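PDB 6AZH: TetR family transcriptional regulator, which probably binds DNA as a dimeric TetR-type regulator of transcription and may control fatty acid metabolism genes. Local coordinates for residues 6-14 and 36-47. Sequence-based numbering, arbitrary orientation.
Sequences RTKKAIFEA and ANVAKGTLYYNF
On the first helix of the DNA-binding domain, Ala10 packs on Ala36 and Val38, and Ile11 also reaches Leu43 and Phe47, in an apolar contact with a polar grip at each end. Ile11 CD1 lies at the edge of the Phe47 ring, 3.8 Å from CE2. Close alanine packing brings the backbones together where helix 29-36 ends: Ala14 CB sits 3.7 Å from Ala36 CB. Asn37, with positive phi, closes that helix in a Schellman motif, and its carbonyl takes both end nitrogens of Arg6, NH2 to O at 2.8 Å and NH1 to O at 3.0 Å. That oxygen lies in the guanidinium plane, but both nitrogens reach it from one face of the carbonyl, NH2 from above its plane; Val38 CG2 covers one face of the guanidinium. A bend at chi2 (-93°) brings the arginine's end over to the turn. Thr7 CG2 lies 3.6 Å from Asn46 ND2 and also meets Thr42 CG2 and Val38 CG1. At the far end, Lys8 NZ meets Asn46 OD1 at 2.8 Å, in the carbonyl plane and on a lone pair, and a water links the same NZ to Asn46 O. Asn46 ND2 bonds back to Thr42 O, which should fix the amide's rotation. Ile53 of helix 50-74 touches both Ile11 and Phe47. The short axes cross at -95°. In this three-helix TetR-type domain, helix 6-26 packs across the helix-turn-helix, consistent with helix 40-46 as recognition helix.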
loop_
_atom_site.group_PDB
_atom_site.type_symbol
_atom_site.label_atom_id
_atom_site.label_comp_id
_atom_site.label_asym_id
_atom_site.label_seq_id
_atom_site.Cartn_x
_atom_site.Cartn_y
_atom_site.Cartn_z
ATOM N N ARG A 6 -5.978 31.976 1.711
ATOM C CA ARG A 6 -7.222 31.293 1.383
ATOM C C ARG A 6 -7.101 30.565 0.052
ATOM O O ARG A 6 -7.583 29.437 -0.082
ATOM C CB ARG A 6 -8.402 32.264 1.360
ATOM C CG ARG A 6 -9.754 31.594 1.108
ATOM C CD ARG A 6 -10.116 31.583 -0.377
ATOM N NE ARG A 6 -11.272 30.744 -0.659
ATOM C CZ ARG A 6 -11.859 30.682 -1.842
ATOM N NH1 ARG A 6 -11.393 31.412 -2.845
ATOM N NH2 ARG A 6 -12.918 29.908 -2.018
ATOM N N THR A 7 -6.462 31.194 -0.940
ATOM C CA THR A 7 -6.380 30.593 -2.269
ATOM C C THR A 7 -5.638 29.261 -2.222
ATOM O O THR A 7 -6.125 28.242 -2.732
ATOM C CB THR A 7 -5.690 31.551 -3.234
ATOM O OG1 THR A 7 -6.575 32.647 -3.505
ATOM C CG2 THR A 7 -5.338 30.838 -4.531
ATOM N N LYS A 8 -4.467 29.249 -1.585
ATOM C CA LYS A 8 -3.691 28.015 -1.523
ATOM C C LYS A 8 -4.358 26.984 -0.621
ATOM O O LYS A 8 -4.375 25.792 -0.954
ATOM C CB LYS A 8 -2.271 28.326 -1.075
ATOM C CG LYS A 8 -1.426 28.943 -2.185
ATOM C CD LYS A 8 -0.042 29.298 -1.686
ATOM C CE LYS A 8 0.971 29.301 -2.825
ATOM N NZ LYS A 8 0.954 30.587 -3.563
ATOM N N LYS A 9 -4.936 27.411 0.510
ATOM C CA LYS A 9 -5.632 26.456 1.374
ATOM C C LYS A 9 -6.828 25.830 0.668
ATOM O O LYS A 9 -7.068 24.624 0.795
ATOM C CB LYS A 9 -6.090 27.118 2.677
ATOM C CG LYS A 9 -6.889 26.163 3.594
ATOM C CD LYS A 9 -6.841 26.614 5.055
ATOM C CE LYS A 9 -7.272 25.501 6.012
ATOM N NZ LYS A 9 -8.730 25.218 5.914
ATOM N N ALA A 10 -7.596 26.631 -0.082
ATOM C CA ALA A 10 -8.757 26.093 -0.775
ATOM C C ALA A 10 -8.337 25.099 -1.850
ATOM O O ALA A 10 -8.945 24.032 -1.986
ATOM C CB ALA A 10 -9.583 27.236 -1.396
ATOM N N ILE A 11 -7.302 25.444 -2.621
ATOM C CA ILE A 11 -6.770 24.545 -3.643
ATOM C C ILE A 11 -6.223 23.292 -2.988
ATOM O O ILE A 11 -6.482 22.169 -3.437
ATOM C CB ILE A 11 -5.685 25.267 -4.466
ATOM C CG1 ILE A 11 -6.331 26.333 -5.367
ATOM C CG2 ILE A 11 -4.859 24.281 -5.317
ATOM C CD1 ILE A 11 -5.360 27.336 -5.896
ATOM N N PHE A 12 -5.465 23.467 -1.909
ATOM C CA PHE A 12 -4.911 22.327 -1.175
ATOM C C PHE A 12 -6.002 21.344 -0.776
ATOM O O PHE A 12 -5.933 20.148 -1.100
ATOM C CB PHE A 12 -4.161 22.837 0.056
ATOM C CG PHE A 12 -3.624 21.740 0.956
ATOM C CD1 PHE A 12 -2.447 21.084 0.642
ATOM C CD2 PHE A 12 -4.289 21.393 2.122
ATOM C CE1 PHE A 12 -1.942 20.085 1.469
ATOM C CE2 PHE A 12 -3.793 20.385 2.965
ATOM C CZ PHE A 12 -2.612 19.740 2.638
ATOM N N GLU A 13 -7.031 21.829 -0.074
ATOM C CA GLU A 13 -8.068 20.925 0.407
ATOM C C GLU A 13 -8.876 20.331 -0.741
ATOM O O GLU A 13 -9.200 19.138 -0.721
ATOM C CB GLU A 13 -8.974 21.646 1.401
ATOM C CG GLU A 13 -8.368 21.681 2.799
ATOM C CD GLU A 13 -9.182 22.471 3.801
ATOM O OE1 GLU A 13 -10.368 22.767 3.523
ATOM O OE2 GLU A 13 -8.630 22.801 4.874
ATOM N N ALA A 14 -9.218 21.134 -1.752
ATOM C CA ALA A 14 -9.957 20.578 -2.876
ATOM C C ALA A 14 -9.111 19.597 -3.671
ATOM O O ALA A 14 -9.619 18.566 -4.133
ATOM C CB ALA A 14 -10.473 21.700 -3.796
ATOM N N ALA A 36 -12.480 24.052 -5.447
ATOM C CA ALA A 36 -11.887 24.985 -4.501
ATOM C C ALA A 36 -12.642 26.302 -4.394
ATOM O O ALA A 36 -12.365 27.069 -3.470
ATOM C CB ALA A 36 -10.438 25.284 -4.886
ATOM N N ASN A 37 -13.555 26.598 -5.314
ATOM C CA ASN A 37 -14.173 27.923 -5.357
ATOM C C ASN A 37 -13.107 29.002 -5.501
ATOM O O ASN A 37 -13.127 30.014 -4.803
ATOM C CB ASN A 37 -15.022 28.178 -4.111
ATOM C CG ASN A 37 -16.463 27.839 -4.317
ATOM O OD1 ASN A 37 -17.265 28.705 -4.663
ATOM N ND2 ASN A 37 -16.812 26.580 -4.092
ATOM N N VAL A 38 -12.144 28.756 -6.386
ATOM C CA VAL A 38 -11.068 29.684 -6.700
ATOM C C VAL A 38 -11.152 30.014 -8.185
ATOM O O VAL A 38 -11.194 29.106 -9.022
ATOM C CB VAL A 38 -9.693 29.094 -6.353
ATOM C CG1 VAL A 38 -8.582 29.940 -6.926
ATOM C CG2 VAL A 38 -9.547 28.990 -4.847
ATOM N N ALA A 39 -11.187 31.300 -8.510
ATOM C CA ALA A 39 -11.211 31.692 -9.915
ATOM C C ALA A 39 -10.020 31.079 -10.651
ATOM O O ALA A 39 -8.892 31.102 -10.156
ATOM C CB ALA A 39 -11.185 33.221 -10.025
ATOM N N LYS A 40 -10.265 30.535 -11.853
ATOM C CA LYS A 40 -9.209 29.785 -12.534
ATOM C C LYS A 40 -7.996 30.660 -12.832
ATOM O O LYS A 40 -6.851 30.193 -12.756
ATOM C CB LYS A 40 -9.744 29.145 -13.819
ATOM C CG LYS A 40 -9.176 27.751 -14.071
ATOM C CD LYS A 40 -9.659 27.149 -15.380
ATOM C CE LYS A 40 -11.168 27.096 -15.452
ATOM N NZ LYS A 40 -11.632 25.863 -16.153
ATOM N N GLY A 41 -8.219 31.932 -13.174
ATOM C CA GLY A 41 -7.090 32.822 -13.403
ATOM C C GLY A 41 -6.223 32.997 -12.169
ATOM O O GLY A 41 -4.997 33.094 -12.266
ATOM N N THR A 42 -6.851 33.036 -10.992
ATOM C CA THR A 42 -6.104 33.143 -9.741
ATOM C C THR A 42 -5.401 31.828 -9.415
ATOM O O THR A 42 -4.271 31.831 -8.907
ATOM C CB THR A 42 -7.058 33.578 -8.628
ATOM O OG1 THR A 42 -7.565 34.889 -8.940
ATOM C CG2 THR A 42 -6.358 33.629 -7.258
ATOM N N LEU A 43 -6.043 30.693 -9.714
ATOM C CA LEU A 43 -5.344 29.417 -9.579
ATOM C C LEU A 43 -4.071 29.423 -10.411
ATOM O O LEU A 43 -2.987 29.103 -9.916
ATOM C CB LEU A 43 -6.244 28.243 -9.977
ATOM C CG LEU A 43 -5.582 26.847 -9.871
ATOM C CD1 LEU A 43 -6.610 25.762 -9.579
ATOM C CD2 LEU A 43 -4.774 26.448 -11.120
ATOM N N TYR A 44 -4.185 29.781 -11.693
ATOM C CA TYR A 44 -3.019 29.717 -12.557
ATOM C C TYR A 44 -1.976 30.767 -12.198
ATOM O O TYR A 44 -0.798 30.590 -12.528
ATOM C CB TYR A 44 -3.453 29.867 -14.019
ATOM C CG TYR A 44 -3.931 28.583 -14.680
ATOM C CD1 TYR A 44 -3.101 27.460 -14.766
ATOM C CD2 TYR A 44 -5.198 28.506 -15.238
ATOM C CE1 TYR A 44 -3.533 26.298 -15.398
ATOM C CE2 TYR A 44 -5.643 27.354 -15.879
ATOM C CZ TYR A 44 -4.814 26.252 -15.944
ATOM O OH TYR A 44 -5.270 25.113 -16.564
ATOM N N TYR A 45 -2.374 31.847 -11.515
ATOM C CA TYR A 45 -1.385 32.784 -11.004
ATOM C C TYR A 45 -0.495 32.123 -9.959
ATOM O O TYR A 45 0.670 32.502 -9.802
ATOM C CB TYR A 45 -2.080 34.008 -10.414
ATOM C CG TYR A 45 -1.124 35.087 -9.961
ATOM C CD1 TYR A 45 -0.784 35.222 -8.620
ATOM C CD2 TYR A 45 -0.555 35.969 -10.876
ATOM C CE1 TYR A 45 0.096 36.202 -8.199
ATOM C CE2 TYR A 45 0.326 36.955 -10.461
ATOM C CZ TYR A 45 0.647 37.065 -9.123
ATOM O OH TYR A 45 1.520 38.040 -8.701
ATOM N N ASN A 46 -1.020 31.121 -9.260
ATOM C CA ASN A 46 -0.314 30.449 -8.176
ATOM C C ASN A 46 0.352 29.144 -8.596
ATOM O O ASN A 46 1.412 28.802 -8.058
ATOM C CB ASN A 46 -1.286 30.165 -7.025
ATOM C CG ASN A 46 -1.622 31.412 -6.226
ATOM O OD1 ASN A 46 -0.934 31.738 -5.261
ATOM N ND2 ASN A 46 -2.687 32.109 -6.616
ATOM N N PHE A 47 -0.244 28.416 -9.539
ATOM C CA PHE A 47 0.218 27.098 -9.962
ATOM C C PHE A 47 0.091 26.993 -11.473
ATOM O O PHE A 47 -0.989 27.244 -12.014
ATOM C CB PHE A 47 -0.611 25.989 -9.305
ATOM C CG PHE A 47 -0.576 26.013 -7.806
ATOM C CD1 PHE A 47 0.549 25.590 -7.124
ATOM C CD2 PHE A 47 -1.676 26.445 -7.079
ATOM C CE1 PHE A 47 0.594 25.619 -5.726
ATOM C CE2 PHE A 47 -1.644 26.463 -5.679
ATOM C CZ PHE A 47 -0.513 26.043 -5.011
HETATM O O HOH W 1 2.743 30.076 -5.715
#